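Local coordinates for ulvan Lyase-PL25 (Pseudoalteromonas sp. PLSV, PDB 5UAM), which cleaves ulvan, the sulfated rhamnose- and uronic-acid-containing cell-wall polysaccharide of green seaweeds, as a polysaccharide lyase of family 25, at residues P370-Y375 against W389-D394; Y28-G33 against I439-V444; Q229-I234 against N267-E272; I52-Y57 against M104-E109. One frame throughout, in Å; residues are numbered along the deposited sequence. Where two conformers were deposited one is given.

Contact 1: residues P370-Y375 against W389-D394; sequences PENIRY and WWQSHD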
loop_
_atom_site.group_PDB
_atom_site.type_symbol
_atom_site.label_atom_id
_atom_site.label_comp_id
_atom_site.label_asym_id
_atom_site.label_seq_id
_atom_site.Cartn_x
_atom_site.Cartn_y
_atom_site.Cartn_z
ATOM N N PRO A 370 -6.272 -21.385 -8.558
ATOM C CA PRO A 370 -5.464 -20.545 -9.463
ATOM C C PRO A 370 -6.262 -19.869 -10.560
ATOM O O PRO A 370 -5.837 -18.817 -11.062
ATOM C CB PRO A 370 -4.455 -21.535 -10.044
ATOM C CG PRO A 370 -4.327 -22.593 -8.997
ATOM C CD PRO A 370 -5.691 -22.733 -8.404
ATOM N N GLU A 371 -7.389 -20.444 -10.964
ATOM C CA GLU A 371 -8.166 -19.881 -12.055
ATOM C C GLU A 371 -9.150 -18.813 -11.601
ATOM O O GLU A 371 -9.636 -18.055 -12.449
ATOM C CB GLU A 371 -8.969 -20.982 -12.757
ATOM C CG GLU A 371 -8.112 -22.063 -13.422
ATOM C CD GLU A 371 -7.521 -23.071 -12.432
ATOM O OE1 GLU A 371 -6.493 -23.695 -12.773
ATOM O OE2 GLU A 371 -8.077 -23.242 -11.320
ATOM N N ASN A 372 -9.427 -18.716 -10.299
ATOM C CA ASN A 372 -10.533 -17.922 -9.762
ATOM C C ASN A 372 -9.955 -16.710 -9.043
ATOM O O ASN A 372 -9.417 -16.827 -7.932
ATOM C CB ASN A 372 -11.372 -18.773 -8.808
ATOM C CG ASN A 372 -12.550 -18.010 -8.209
ATOM O OD1 ASN A 372 -12.494 -16.794 -8.024
ATOM N ND2 ASN A 372 -13.620 -18.735 -7.891
ATOM N N ILE A 373 -10.060 -15.543 -9.679
ATOM C CA ILE A 373 -9.532 -14.293 -9.149
ATOM C C ILE A 373 -10.628 -13.238 -9.168
ATOM O O ILE A 373 -11.341 -13.103 -10.163
ATOM C CB ILE A 373 -8.357 -13.833 -10.027
ATOM C CG1 ILE A 373 -7.274 -14.918 -10.095
ATOM C CG2 ILE A 373 -7.794 -12.518 -9.527
ATOM C CD1 ILE A 373 -6.761 -15.140 -11.490
ATOM N N ARG A 374 -10.759 -12.491 -8.072
ATOM C CA ARG A 374 -11.731 -11.404 -7.964
ATOM C C ARG A 374 -10.994 -10.139 -7.573
ATOM O O ARG A 374 -10.286 -10.128 -6.562
ATOM C CB ARG A 374 -12.749 -11.652 -6.846
ATOM C CG ARG A 374 -13.770 -12.727 -7.040
ATOM C CD ARG A 374 -14.538 -12.882 -5.725
ATOM N NE ARG A 374 -15.621 -11.921 -5.580
ATOM C CZ ARG A 374 -16.088 -11.460 -4.416
ATOM N NH1 ARG A 374 -15.547 -11.826 -3.263
ATOM N NH2 ARG A 374 -17.095 -10.615 -4.412
ATOM N N TYR A 375 -11.165 -9.076 -8.348
ATOM C CA TYR A 375 -10.663 -7.759 -7.983
ATOM C C TYR A 375 -11.807 -6.906 -7.475
ATOM O O TYR A 375 -12.916 -6.957 -8.015
ATOM C CB TYR A 375 -10.092 -7.025 -9.196
ATOM C CG TYR A 375 -8.649 -7.337 -9.510
ATOM C CD1 TYR A 375 -8.307 -8.480 -10.208
ATOM C CD2 TYR A 375 -7.634 -6.493 -9.097
ATOM C CE1 TYR A 375 -6.986 -8.773 -10.484
ATOM C CE2 TYR A 375 -6.310 -6.762 -9.376
ATOM C CZ TYR A 375 -5.985 -7.908 -10.065
ATOM O OH TYR A 375 -4.653 -8.172 -10.335
ATOM N N TRP A 389 -16.687 -5.128 -8.311
ATOM C CA TRP A 389 -16.033 -6.428 -8.354
ATOM C C TRP A 389 -15.887 -6.896 -9.797
ATOM O O TRP A 389 -16.823 -6.799 -10.595
ATOM C CB TRP A 389 -16.873 -7.454 -7.601
ATOM C CG TRP A 389 -16.860 -7.286 -6.096
ATOM C CD1 TRP A 389 -17.806 -6.685 -5.334
ATOM C CD2 TRP A 389 -15.829 -7.714 -5.194
ATOM N NE1 TRP A 389 -17.434 -6.718 -4.003
ATOM C CE2 TRP A 389 -16.235 -7.360 -3.895
ATOM C CE3 TRP A 389 -14.624 -8.392 -5.362
ATOM C CZ2 TRP A 389 -15.468 -7.648 -2.766
ATOM C CZ3 TRP A 389 -13.859 -8.679 -4.233
ATOM C CH2 TRP A 389 -14.292 -8.306 -2.956
ATOM N N TRP A 390 -14.710 -7.423 -10.124
ATOM C CA TRP A 390 -14.428 -8.016 -11.427
ATOM C C TRP A 390 -13.916 -9.431 -11.214
ATOM O O TRP A 390 -12.973 -9.638 -10.441
ATOM C CB TRP A 390 -13.383 -7.182 -12.170
ATOM C CG TRP A 390 -13.932 -5.851 -12.591
ATOM C CD1 TRP A 390 -14.209 -4.790 -11.784
ATOM C CD2 TRP A 390 -14.285 -5.456 -13.916
ATOM N NE1 TRP A 390 -14.709 -3.755 -12.524
ATOM C CE2 TRP A 390 -14.771 -4.129 -13.838
ATOM C CE3 TRP A 390 -14.234 -6.084 -15.160
ATOM C CZ2 TRP A 390 -15.212 -3.432 -14.956
ATOM C CZ3 TRP A 390 -14.684 -5.392 -16.274
ATOM C CH2 TRP A 390 -15.165 -4.076 -16.163
ATOM N N GLN A 391 -14.531 -10.396 -11.895
ATOM C CA GLN A 391 -14.307 -11.816 -11.646
ATOM C C GLN A 391 -13.727 -12.484 -12.885
ATOM O O GLN A 391 -14.250 -12.323 -13.993
ATOM C CB GLN A 391 -15.623 -12.504 -11.281
ATOM C CG GLN A 391 -15.551 -14.030 -11.217
ATOM C CD GLN A 391 -15.085 -14.533 -9.874
ATOM O OE1 GLN A 391 -15.742 -14.318 -8.859
ATOM N NE2 GLN A 391 -13.954 -15.226 -9.859
ATOM N N SER A 392 -12.682 -13.273 -12.685
ATOM C CA SER A 392 -12.148 -14.143 -13.717
ATOM C C SER A 392 -12.285 -15.583 -13.259
ATOM O O SER A 392 -12.107 -15.888 -12.075
ATOM C CB SER A 392 -10.668 -13.854 -13.974
ATOM O OG SER A 392 -10.116 -14.798 -14.892
ATOM N N HIS A 393 -12.581 -16.470 -14.214
ATOM C CA HIS A 393 -12.523 -17.908 -13.986
ATOM C C HIS A 393 -11.526 -18.602 -14.905
ATOM O O HIS A 393 -11.539 -19.837 -14.997
ATOM C CB HIS A 393 -13.905 -18.544 -14.146
ATOM C CG HIS A 393 -14.867 -18.147 -13.077
ATOM N ND1 HIS A 393 -14.753 -18.593 -11.777
ATOM C CD2 HIS A 393 -15.952 -17.335 -13.105
ATOM C CE1 HIS A 393 -15.732 -18.082 -11.052
ATOM N NE2 HIS A 393 -16.470 -17.310 -11.832
ATOM N N ASP A 394 -10.667 -17.842 -15.584
ATOM C CA ASP A 394 -9.664 -18.402 -16.481
ATOM C C ASP A 394 -8.259 -17.945 -16.107
ATOM O O ASP A 394 -7.390 -17.805 -16.968
ATOM C CB ASP A 394 -9.992 -18.111 -17.946
ATOM C CG ASP A 394 -9.974 -16.623 -18.298
ATOM O OD1 ASP A 394 -9.638 -15.756 -17.459
ATOM O OD2 ASP A 394 -10.323 -16.326 -19.462
#
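The guanidinium of Arg-374 lies flat over one face of the Trp-389 indole, planes 12° apart, with CZ 3.6 Å from the centroid of the six-membered ring, a stack that is also a cation-pi pair. NH2 sits above the middle of the indole and reaches onward to a salt bridge with Glu-446, which should help fix the rotation of the group. The Arg-374 chain bends about its CG-CD bond (chi3 84°), and its CG rests 3.1 Å from Gln-391 OE1. Arg-374 and Gln-391 project from the same face of an antiparallel hairpin, the two middle strands of a four-stranded propeller blade, whose backbone ladder pairs Ile-373 with Ser-392 and Tyr-375 with Trp-390. At the open end of the hairpin the amides of Asn-372 and Gln-391 stand nearly perpendicular, 79° apart. Gln-391 NE2 donates to Asn-372 OD1 at 2.8 Å from above its carbonyl plane, and to Ser-392 O at 3.0 Å. Ile-373 N approaches that same Ser-392 O from the opposite face.

Contact 2: residues Y28-G33 against I439-V444; sequences YFADNG and IKMYLV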
loop_
_atom_site.group_PDB
_atom_site.type_symbol
_atom_site.label_atom_id
_atom_site.label_comp_id
_atom_site.label_asym_id
_atom_site.label_seq_id
_atom_site.Cartn_x
_atom_site.Cartn_y
_atom_site.Cartn_z
ATOM N N TYR A 28 -20.904 6.924 4.935
ATOM C CA TYR A 28 -19.554 7.260 5.324
ATOM C C TYR A 28 -19.455 7.327 6.845
ATOM O O TYR A 28 -20.429 7.666 7.526
ATOM C CB TYR A 28 -19.113 8.578 4.666
ATOM C CG TYR A 28 -20.075 9.722 4.872
ATOM C CD1 TYR A 28 -21.177 9.882 4.061
ATOM C CD2 TYR A 28 -19.864 10.657 5.874
ATOM C CE1 TYR A 28 -22.066 10.939 4.258
ATOM C CE2 TYR A 28 -20.726 11.704 6.073
ATOM C CZ TYR A 28 -21.829 11.854 5.258
ATOM O OH TYR A 28 -22.740 12.891 5.418
ATOM N N PHE A 29 -18.277 6.992 7.363
ATOM C CA PHE A 29 -18.037 6.976 8.798
ATOM C C PHE A 29 -17.229 8.170 9.285
ATOM O O PHE A 29 -17.119 8.362 10.496
ATOM C CB PHE A 29 -17.349 5.669 9.227
ATOM C CG PHE A 29 -15.944 5.508 8.691
ATOM C CD1 PHE A 29 -14.862 6.054 9.360
ATOM C CD2 PHE A 29 -15.711 4.791 7.531
ATOM C CE1 PHE A 29 -13.587 5.924 8.862
ATOM C CE2 PHE A 29 -14.424 4.648 7.029
ATOM C CZ PHE A 29 -13.362 5.229 7.695
ATOM N N ALA A 30 -16.677 8.970 8.370
ATOM C CA ALA A 30 -15.946 10.183 8.687
ATOM C C ALA A 30 -15.962 11.067 7.450
ATOM O O ALA A 30 -16.159 10.591 6.329
ATOM C CB ALA A 30 -14.500 9.878 9.090
ATOM N N ASP A 31 -15.745 12.364 7.662
ATOM C CA ASP A 31 -15.814 13.317 6.558
ATOM C C ASP A 31 -14.669 14.326 6.581
ATOM O O ASP A 31 -14.822 15.444 6.087
ATOM C CB ASP A 31 -17.158 14.040 6.536
ATOM C CG ASP A 31 -17.433 14.823 7.800
ATOM O OD1 ASP A 31 -16.586 14.829 8.709
ATOM O OD2 ASP A 31 -18.508 15.454 7.845
ATOM N N ASN A 32 -13.499 13.926 7.092
ATOM C CA ASN A 32 -12.370 14.841 7.242
ATOM C C ASN A 32 -11.096 14.357 6.558
ATOM O O ASN A 32 -10.019 14.865 6.868
ATOM C CB ASN A 32 -12.085 15.136 8.719
ATOM C CG ASN A 32 -11.637 13.926 9.488
ATOM O OD1 ASN A 32 -11.733 12.786 9.027
ATOM N ND2 ASN A 32 -11.115 14.169 10.699
ATOM N N GLY A 33 -11.176 13.438 5.599
ATOM C CA GLY A 33 -9.979 13.047 4.885
ATOM C C GLY A 33 -9.397 14.203 4.091
ATOM O O GLY A 33 -10.101 15.125 3.704
ATOM N N ILE A 439 -12.923 15.018 2.910
ATOM C CA ILE A 439 -13.187 13.848 2.094
ATOM C C ILE A 439 -13.934 12.805 2.910
ATOM O O ILE A 439 -13.512 12.428 4.014
ATOM C CB ILE A 439 -11.865 13.282 1.542
ATOM C CG1 ILE A 439 -11.231 14.282 0.591
ATOM C CG2 ILE A 439 -12.104 11.948 0.830
ATOM C CD1 ILE A 439 -9.834 13.944 0.176
ATOM N N LYS A 440 -15.040 12.321 2.354
ATOM C CA LYS A 440 -15.852 11.303 3.003
ATOM C C LYS A 440 -15.215 9.929 2.859
ATOM O O LYS A 440 -14.720 9.551 1.785
ATOM C CB LYS A 440 -17.270 11.302 2.443
ATOM C CG LYS A 440 -18.018 12.562 2.800
ATOM C CD LYS A 440 -19.430 12.533 2.217
ATOM C CE LYS A 440 -20.225 13.777 2.568
ATOM N NZ LYS A 440 -19.739 14.965 1.822
ATOM N N MET A 441 -15.191 9.210 3.975
ATOM C CA MET A 441 -14.513 7.928 4.116
ATOM C C MET A 441 -15.551 6.830 4.290
ATOM O O MET A 441 -16.480 6.964 5.107
ATOM C CB MET A 441 -13.619 7.970 5.345
ATOM C CG MET A 441 -12.607 9.096 5.375
ATOM S SD MET A 441 -11.491 9.091 3.955
ATOM C CE MET A 441 -10.806 7.430 4.077
ATOM N N TYR A 442 -15.375 5.738 3.560
ATOM C CA TYR A 442 -16.337 4.653 3.523
ATOM C C TYR A 442 -15.656 3.322 3.794
ATOM O O TYR A 442 -14.568 3.059 3.285
ATOM C CB TYR A 442 -17.017 4.546 2.166
ATOM C CG TYR A 442 -17.761 5.789 1.698
ATOM C CD1 TYR A 442 -17.077 6.920 1.282
ATOM C CD2 TYR A 442 -19.151 5.823 1.670
ATOM C CE1 TYR A 442 -17.764 8.053 0.828
ATOM C CE2 TYR A 442 -19.842 6.951 1.214
ATOM C CZ TYR A 442 -19.139 8.067 0.815
ATOM O OH TYR A 442 -19.828 9.181 0.382
ATOM N N LEU A 443 -16.340 2.462 4.533
ATOM C CA LEU A 443 -15.934 1.069 4.716
ATOM C C LEU A 443 -16.931 0.220 3.942
ATOM O O LEU A 443 -18.138 0.276 4.212
ATOM C CB LEU A 443 -15.955 0.715 6.203
ATOM C CG LEU A 443 -15.707 -0.741 6.603
ATOM C CD1 LEU A 443 -14.334 -1.181 6.125
ATOM C CD2 LEU A 443 -15.865 -0.925 8.104
ATOM N N VAL A 444 -16.454 -0.551 2.966
ATOM C CA VAL A 444 -17.339 -1.284 2.073
ATOM C C VAL A 444 -17.090 -2.779 2.158
ATOM O O VAL A 444 -15.980 -3.239 2.450
ATOM C CB VAL A 444 -17.277 -0.830 0.601
ATOM C CG1 VAL A 444 -17.619 0.641 0.489
ATOM C CG2 VAL A 444 -15.916 -1.126 -0.016
#
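Phe-29 and Met-441 form the tight, buried side of this contact. Met-441 CB sits over one face of the phenyl ring, 3.6 Å from Phe-29 CZ, while the backbone N of Leu-443 lies at the ring edge. The Phe-29 N-H bonds to Met-441 O at 2.9 Å, and Met-441 N returns a bond to Ala-30 O. Further along, Gly-33 and Ile-439 exchange two backbone bonds with their CA atoms only 4.3 Å apart; a side chain on the glycine would press against the Met-441 sulfur and Ile-439 CB.

The looser, partly exposed side consists of aliphatic carbons laid over rings. Lys-440 runs its methylenes across the Tyr-28 ring, CD 3.7 Å from the centroid and over its centre, whereas NZ is 5.4 Å from that centroid, at most a weak cation-pi attraction. Tyr-28, with CG held between backbone N and carbonyl carbon (chi1 52°), places CB over the face of Tyr-442 and turns its ring edge toward that face, planes at 67°. The Tyr-442 hydroxyl is engaged by Glu-432.

The pairing joins a strand near the N-terminus to one near the C-terminus in a single sheet, the Velcro closure familiar from beta-propellers. Strand 428-433 flanks 439-444 on its other edge, and strand 52-58 of the next sheet packs against Phe-29, Ala-30 and Met-441.

Contact 3: residues Q229-I234 against N267-E272; sequences QGDNII and NTKTGE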
loop_
_atom_site.group_PDB
_atom_site.type_symbol
_atom_site.label_atom_id
_atom_site.label_comp_id
_atom_site.label_asym_id
_atom_site.label_seq_id
_atom_site.Cartn_x
_atom_site.Cartn_y
_atom_site.Cartn_z
ATOM N N GLN A 229 2.336 -17.934 2.851
ATOM C CA GLN A 229 1.844 -19.034 3.650
ATOM C C GLN A 229 2.928 -19.448 4.634
ATOM O O GLN A 229 4.113 -19.186 4.416
ATOM C CB GLN A 229 1.338 -20.170 2.743
ATOM C CG GLN A 229 0.041 -19.706 2.018
ATOM C CD GLN A 229 -0.351 -20.503 0.781
ATOM O OE1 GLN A 229 0.217 -21.548 0.505
ATOM N NE2 GLN A 229 -1.355 -20.004 0.035
ATOM N N GLY A 230 2.488 -19.997 5.761
ATOM C CA GLY A 230 3.432 -20.462 6.768
ATOM C C GLY A 230 4.152 -19.289 7.397
ATOM O O GLY A 230 3.538 -18.311 7.839
ATOM N N ASP A 231 5.478 -19.372 7.429
ATOM C CA ASP A 231 6.286 -18.289 7.968
ATOM C C ASP A 231 6.899 -17.429 6.877
ATOM O O ASP A 231 7.886 -16.738 7.123
ATOM C CB ASP A 231 7.352 -18.839 8.911
ATOM C CG ASP A 231 6.745 -19.472 10.149
ATOM O OD1 ASP A 231 5.770 -18.902 10.717
ATOM O OD2 ASP A 231 7.230 -20.544 10.528
ATOM N N ASN A 232 6.291 -17.397 5.693
ATOM C CA ASN A 232 6.825 -16.619 4.590
ATOM C C ASN A 232 6.101 -15.288 4.420
ATOM O O ASN A 232 4.900 -15.162 4.679
ATOM C CB ASN A 232 6.701 -17.394 3.285
ATOM C CG ASN A 232 7.498 -18.664 3.312
ATOM O OD1 ASN A 232 8.646 -18.654 3.739
ATOM N ND2 ASN A 232 6.883 -19.770 2.906
ATOM N N ILE A 233 6.875 -14.300 3.986
ATOM C CA ILE A 233 6.401 -13.014 3.497
ATOM C C ILE A 233 6.728 -12.960 2.015
ATOM O O ILE A 233 7.787 -13.428 1.590
ATOM C CB ILE A 233 7.092 -11.876 4.277
ATOM C CG1 ILE A 233 6.516 -11.816 5.700
ATOM C CG2 ILE A 233 7.000 -10.524 3.542
ATOM C CD1 ILE A 233 7.279 -10.881 6.634
ATOM N N ILE A 234 5.816 -12.424 1.213
ATOM C CA ILE A 234 6.001 -12.344 -0.230
ATOM C C ILE A 234 6.082 -10.877 -0.628
ATOM O O ILE A 234 5.485 -10.010 0.020
ATOM C CB ILE A 234 4.897 -13.093 -1.007
ATOM C CG1 ILE A 234 3.511 -12.544 -0.713
ATOM C CG2 ILE A 234 4.999 -14.598 -0.723
ATOM C CD1 ILE A 234 2.436 -13.119 -1.628
ATOM N N ASN A 267 11.574 -16.155 3.947
ATOM C CA ASN A 267 11.261 -17.112 4.997
ATOM C C ASN A 267 11.689 -16.495 6.323
ATOM O O ASN A 267 12.883 -16.341 6.587
ATOM C CB ASN A 267 11.980 -18.428 4.732
ATOM C CG ASN A 267 11.673 -19.486 5.774
ATOM O OD1 ASN A 267 11.567 -19.206 6.970
ATOM N ND2 ASN A 267 11.551 -20.724 5.319
ATOM N N THR A 268 10.712 -16.101 7.147
ATOM C CA THR A 268 11.061 -15.394 8.375
ATOM C C THR A 268 11.655 -16.294 9.444
ATOM O O THR A 268 12.238 -15.773 10.399
ATOM C CB THR A 268 9.844 -14.674 8.968
ATOM O OG1 THR A 268 8.871 -15.638 9.415
ATOM C CG2 THR A 268 9.245 -13.713 7.984
ATOM N N LYS A 269 11.537 -17.620 9.316
ATOM C CA LYS A 269 12.137 -18.515 10.295
ATOM C C LYS A 269 13.627 -18.675 10.033
ATOM O O LYS A 269 14.437 -18.605 10.963
ATOM C CB LYS A 269 11.419 -19.862 10.253
ATOM C CG LYS A 269 11.967 -20.907 11.221
ATOM C CD LYS A 269 11.235 -22.239 11.088
ATOM C CE LYS A 269 11.588 -22.995 9.798
ATOM N NZ LYS A 269 12.848 -23.804 9.891
ATOM N N THR A 270 14.012 -18.847 8.772
ATOM C CA THR A 270 15.421 -19.031 8.439
ATOM C C THR A 270 16.122 -17.723 8.099
ATOM O O THR A 270 17.358 -17.658 8.167
ATOM C CB THR A 270 15.556 -19.952 7.231
ATOM O OG1 THR A 270 14.985 -19.307 6.083
ATOM C CG2 THR A 270 14.841 -21.267 7.461
ATOM N N GLY A 271 15.372 -16.693 7.733
ATOM C CA GLY A 271 15.935 -15.426 7.321
ATOM C C GLY A 271 16.253 -15.332 5.846
ATOM O O GLY A 271 16.573 -14.237 5.370
ATOM N N GLU A 272 16.107 -16.423 5.106
ATOM C CA GLU A 272 16.541 -16.496 3.715
ATOM C C GLU A 272 15.451 -16.100 2.727
ATOM O O GLU A 272 14.260 -16.349 2.929
ATOM C CB GLU A 272 16.974 -17.912 3.393
ATOM C CG GLU A 272 18.087 -18.386 4.312
ATOM C CD GLU A 272 18.608 -19.729 3.912
ATOM O OE1 GLU A 272 19.844 -19.883 3.818
ATOM O OE2 GLU A 272 17.777 -20.628 3.687
#
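Thr-268 meets Asp-231 where two neighbouring antiparallel strands of the beta-propeller, 232-243 and 258-267, run out into surface turns: a type II' turn from Gln-229 to Asn-232 on one side, and a loop with a G1 beta bulge on the other. Hydrogen bonding across the contact converges on one acceptor. Asp-231 O takes both the backbone N-H of Thr-268, at 2.9 Å, and its hydroxyl, OG1, at 2.7 Å, a two-pronged grip made possible because chi1 of 67° turns OG1 back over the main chain, near its own N-H.

Within the loop, Asn-267 is a second point of convergence. Its OD1 accepts from Lys-269 N at 2.8 Å in the carbonyl plane, an Asx turn, and from Thr-270 N at 3.1 Å from above that plane. Replacing Asn-267 with a leucine would probably leave both N-H groups without this acceptor and make the loop less firmly fixed beside Asp-231.

Van der Waals contacts complete the join. The amides of Asn-232 and Asn-267 are turned 80° to each other, and Asn-232 OD1 lies 3.3 Å from Asn-267 CA. On the inner side, Ile-233 crosses Thr-268 at about a right angle, its CD1 3.7 Å from the methyl CG2.

Contact 4: residues I52-Y57 against M104-E109; sequences ITYVSY and MLIDDE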
loop_
_atom_site.group_PDB
_atom_site.type_symbol
_atom_site.label_atom_id
_atom_site.label_comp_id
_atom_site.label_asym_id
_atom_site.label_seq_id
_atom_site.Cartn_x
_atom_site.Cartn_y
_atom_site.Cartn_z
ATOM N N ILE A 52 -14.544 -6.740 15.488
ATOM C CA ILE A 52 -14.346 -5.304 15.366
ATOM C C ILE A 52 -13.479 -5.067 14.141
ATOM O O ILE A 52 -12.443 -5.720 13.974
ATOM C CB ILE A 52 -13.632 -4.722 16.599
ATOM C CG1 ILE A 52 -14.302 -5.163 17.910
ATOM C CG2 ILE A 52 -13.508 -3.208 16.464
ATOM C CD1 ILE A 52 -15.671 -4.643 18.119
ATOM N N THR A 53 -13.881 -4.126 13.295
ATOM C CA THR A 53 -13.039 -3.682 12.188
ATOM C C THR A 53 -12.448 -2.322 12.535
ATOM O O THR A 53 -13.186 -1.360 12.762
ATOM C CB THR A 53 -13.783 -3.638 10.852
ATOM O OG1 THR A 53 -14.290 -4.935 10.549
ATOM C CG2 THR A 53 -12.847 -3.236 9.710
ATOM N N TYR A 54 -11.122 -2.264 12.601
ATOM C CA TYR A 54 -10.377 -1.045 12.838
ATOM C C TYR A 54 -9.960 -0.466 11.502
ATOM O O TYR A 54 -9.521 -1.199 10.623
ATOM C CB TYR A 54 -9.130 -1.346 13.670
ATOM C CG TYR A 54 -9.459 -2.006 14.989
ATOM C CD1 TYR A 54 -9.527 -3.392 15.089
ATOM C CD2 TYR A 54 -9.735 -1.253 16.124
ATOM C CE1 TYR A 54 -9.836 -4.014 16.301
ATOM C CE2 TYR A 54 -10.056 -1.861 17.335
ATOM C CZ TYR A 54 -10.109 -3.240 17.412
ATOM O OH TYR A 54 -10.435 -3.865 18.585
ATOM N N VAL A 55 -10.084 0.848 11.355
ATOM C CA VAL A 55 -9.816 1.517 10.086
ATOM C C VAL A 55 -8.987 2.767 10.341
ATOM O O VAL A 55 -9.187 3.462 11.346
ATOM C CB VAL A 55 -11.123 1.864 9.353
ATOM C CG1 VAL A 55 -11.917 0.569 9.055
ATOM C CG2 VAL A 55 -11.982 2.843 10.151
ATOM N N SER A 56 -8.041 3.043 9.442
ATOM C CA SER A 56 -7.210 4.236 9.551
ATOM C C SER A 56 -7.042 4.910 8.195
ATOM O O SER A 56 -7.043 4.266 7.141
ATOM C CB SER A 56 -5.847 3.933 10.170
ATOM O OG SER A 56 -5.010 3.204 9.285
ATOM N N TYR A 57 -6.886 6.230 8.239
ATOM C CA TYR A 57 -6.795 7.042 7.028
ATOM C C TYR A 57 -6.138 8.372 7.401
ATOM O O TYR A 57 -5.970 8.704 8.575
ATOM C CB TYR A 57 -8.192 7.274 6.392
ATOM C CG TYR A 57 -9.080 8.073 7.309
ATOM C CD1 TYR A 57 -9.741 7.471 8.379
ATOM C CD2 TYR A 57 -9.207 9.451 7.157
ATOM C CE1 TYR A 57 -10.484 8.225 9.269
ATOM C CE2 TYR A 57 -9.967 10.218 8.044
ATOM C CZ TYR A 57 -10.597 9.590 9.101
ATOM O OH TYR A 57 -11.356 10.338 9.979
ATOM N N MET A 104 -1.469 0.242 9.877
ATOM C CA MET A 104 -1.892 -0.281 11.174
ATOM C C MET A 104 -1.385 -1.699 11.430
ATOM O O MET A 104 -1.218 -2.490 10.507
ATOM C CB MET A 104 -3.431 -0.329 11.221
ATOM C CG MET A 104 -4.009 -0.647 12.566
ATOM S SD MET A 104 -5.816 -0.900 12.400
ATOM C CE MET A 104 -6.311 0.713 11.836
ATOM N N LEU A 105 -1.170 -2.025 12.711
ATOM C CA LEU A 105 -0.870 -3.378 13.157
ATOM C C LEU A 105 -1.384 -3.556 14.583
ATOM O O LEU A 105 -1.193 -2.670 15.422
ATOM C CB LEU A 105 0.649 -3.636 13.092
ATOM C CG LEU A 105 1.131 -5.033 13.475
ATOM C CD1 LEU A 105 2.351 -5.399 12.657
ATOM C CD2 LEU A 105 1.468 -5.117 14.969
ATOM N N ILE A 106 -1.983 -4.707 14.877
ATOM C CA ILE A 106 -2.404 -5.043 16.243
ATOM C C ILE A 106 -1.438 -6.092 16.785
ATOM O O ILE A 106 -1.294 -7.165 16.187
ATOM C CB ILE A 106 -3.852 -5.556 16.309
ATOM C CG1 ILE A 106 -4.794 -4.528 15.705
ATOM C CG2 ILE A 106 -4.219 -5.911 17.767
ATOM C CD1 ILE A 106 -6.260 -4.984 15.667
ATOM N N ASP A 107 -0.756 -5.789 17.887
ATOM C CA ASP A 107 0.233 -6.719 18.417
ATOM C C ASP A 107 -0.425 -7.814 19.260
ATOM O O ASP A 107 -1.628 -7.796 19.533
ATOM C CB ASP A 107 1.395 -5.981 19.097
ATOM C CG ASP A 107 1.057 -5.389 20.441
ATOM O OD1 ASP A 107 0.144 -5.879 21.142
ATOM O OD2 ASP A 107 1.743 -4.400 20.816
ATOM N N ASP A 108 0.378 -8.800 19.663
ATOM C CA ASP A 108 -0.131 -9.945 20.414
ATOM C C ASP A 108 -0.624 -9.588 21.815
ATOM O O ASP A 108 -1.251 -10.434 22.463
ATOM C CB ASP A 108 0.956 -10.999 20.540
ATOM C CG ASP A 108 1.020 -11.920 19.347
ATOM O OD1 ASP A 108 0.302 -11.697 18.337
ATOM O OD2 ASP A 108 1.810 -12.883 19.432
ATOM N N GLU A 109 -0.352 -8.386 22.316
ATOM C CA GLU A 109 -0.947 -7.936 23.563
ATOM C C GLU A 109 -2.148 -7.046 23.347
ATOM O O GLU A 109 -2.736 -6.559 24.316
ATOM C CB GLU A 109 0.093 -7.255 24.459
ATOM C CG GLU A 109 1.078 -8.249 25.083
ATOM C CD GLU A 109 0.417 -9.337 25.959
ATOM O OE1 GLU A 109 -0.562 -9.065 26.711
ATOM O OE2 GLU A 109 0.899 -10.492 25.900
#
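Strands 52-57 and 104-106 run roughly antiparallel, at 150°, but their axes come no closer than 8.7 Å, and the nearest CA atoms, those of Ser-56 and Met-104, are 7.2 Å apart. They belong to two different four-stranded antiparallel sheets, so this is face-to-face packing between blades of the beta-propeller, carried by side chains instead of a backbone ladder.

Met-104 does most of the bridging. Because chi1 (-171°) swings CG to the far side of the CA-CB bond from the backbone N, the chain extends straight across the gap as far as SD, then bends at chi3. The sulfur comes to rest 3.6 Å from Tyr-54 CB, while the methyl CE drops in beside the opposite strand, 3.7 Å from both Val-55 C and Ser-56 CB. An alanine here would take away the sulfur and terminal methyl and is likely to open a gap beside Tyr-54 and Ser-56 in the buried interface.

Ser-56 OG has its own partner, Ala-45 O, just before strand 46-49, and Ile-112 and Ile-114 of strand 112-116 also line the seam, both touching Met-104. Ile-106 supplies the second bridging side chain: it crosses Tyr-54 at about a right angle, and its CD1 meets ring atom CD1 of Tyr-54 at 3.7 Å.

How the contacts relate
Together the four contacts sample three levels of propeller construction: pairing inside a blade (contact 1) and at a strand end (contact 3), packing between blades (contact 4), and closure of the chain (contact 2). Contact 2 spans the other three in sequence. It also touches contact 4, their centres about 17 Å apart: Asn-32 OD1 lies 2.7 Å from Tyr-57 OH, a probable hydrogen bond, and Met-441 CE packs on Tyr-57 CB. Contacts 2 and 3 lie on opposite sides of the chain's centre, centres about 36 Å apart. The side chain of Ile-439 is about 7 Å from that of Asn-36, and that of Ser-56 about 8 Å from Lys-101, both probable substrate-binding residues; contacts 1 and 3 are remote from such sites.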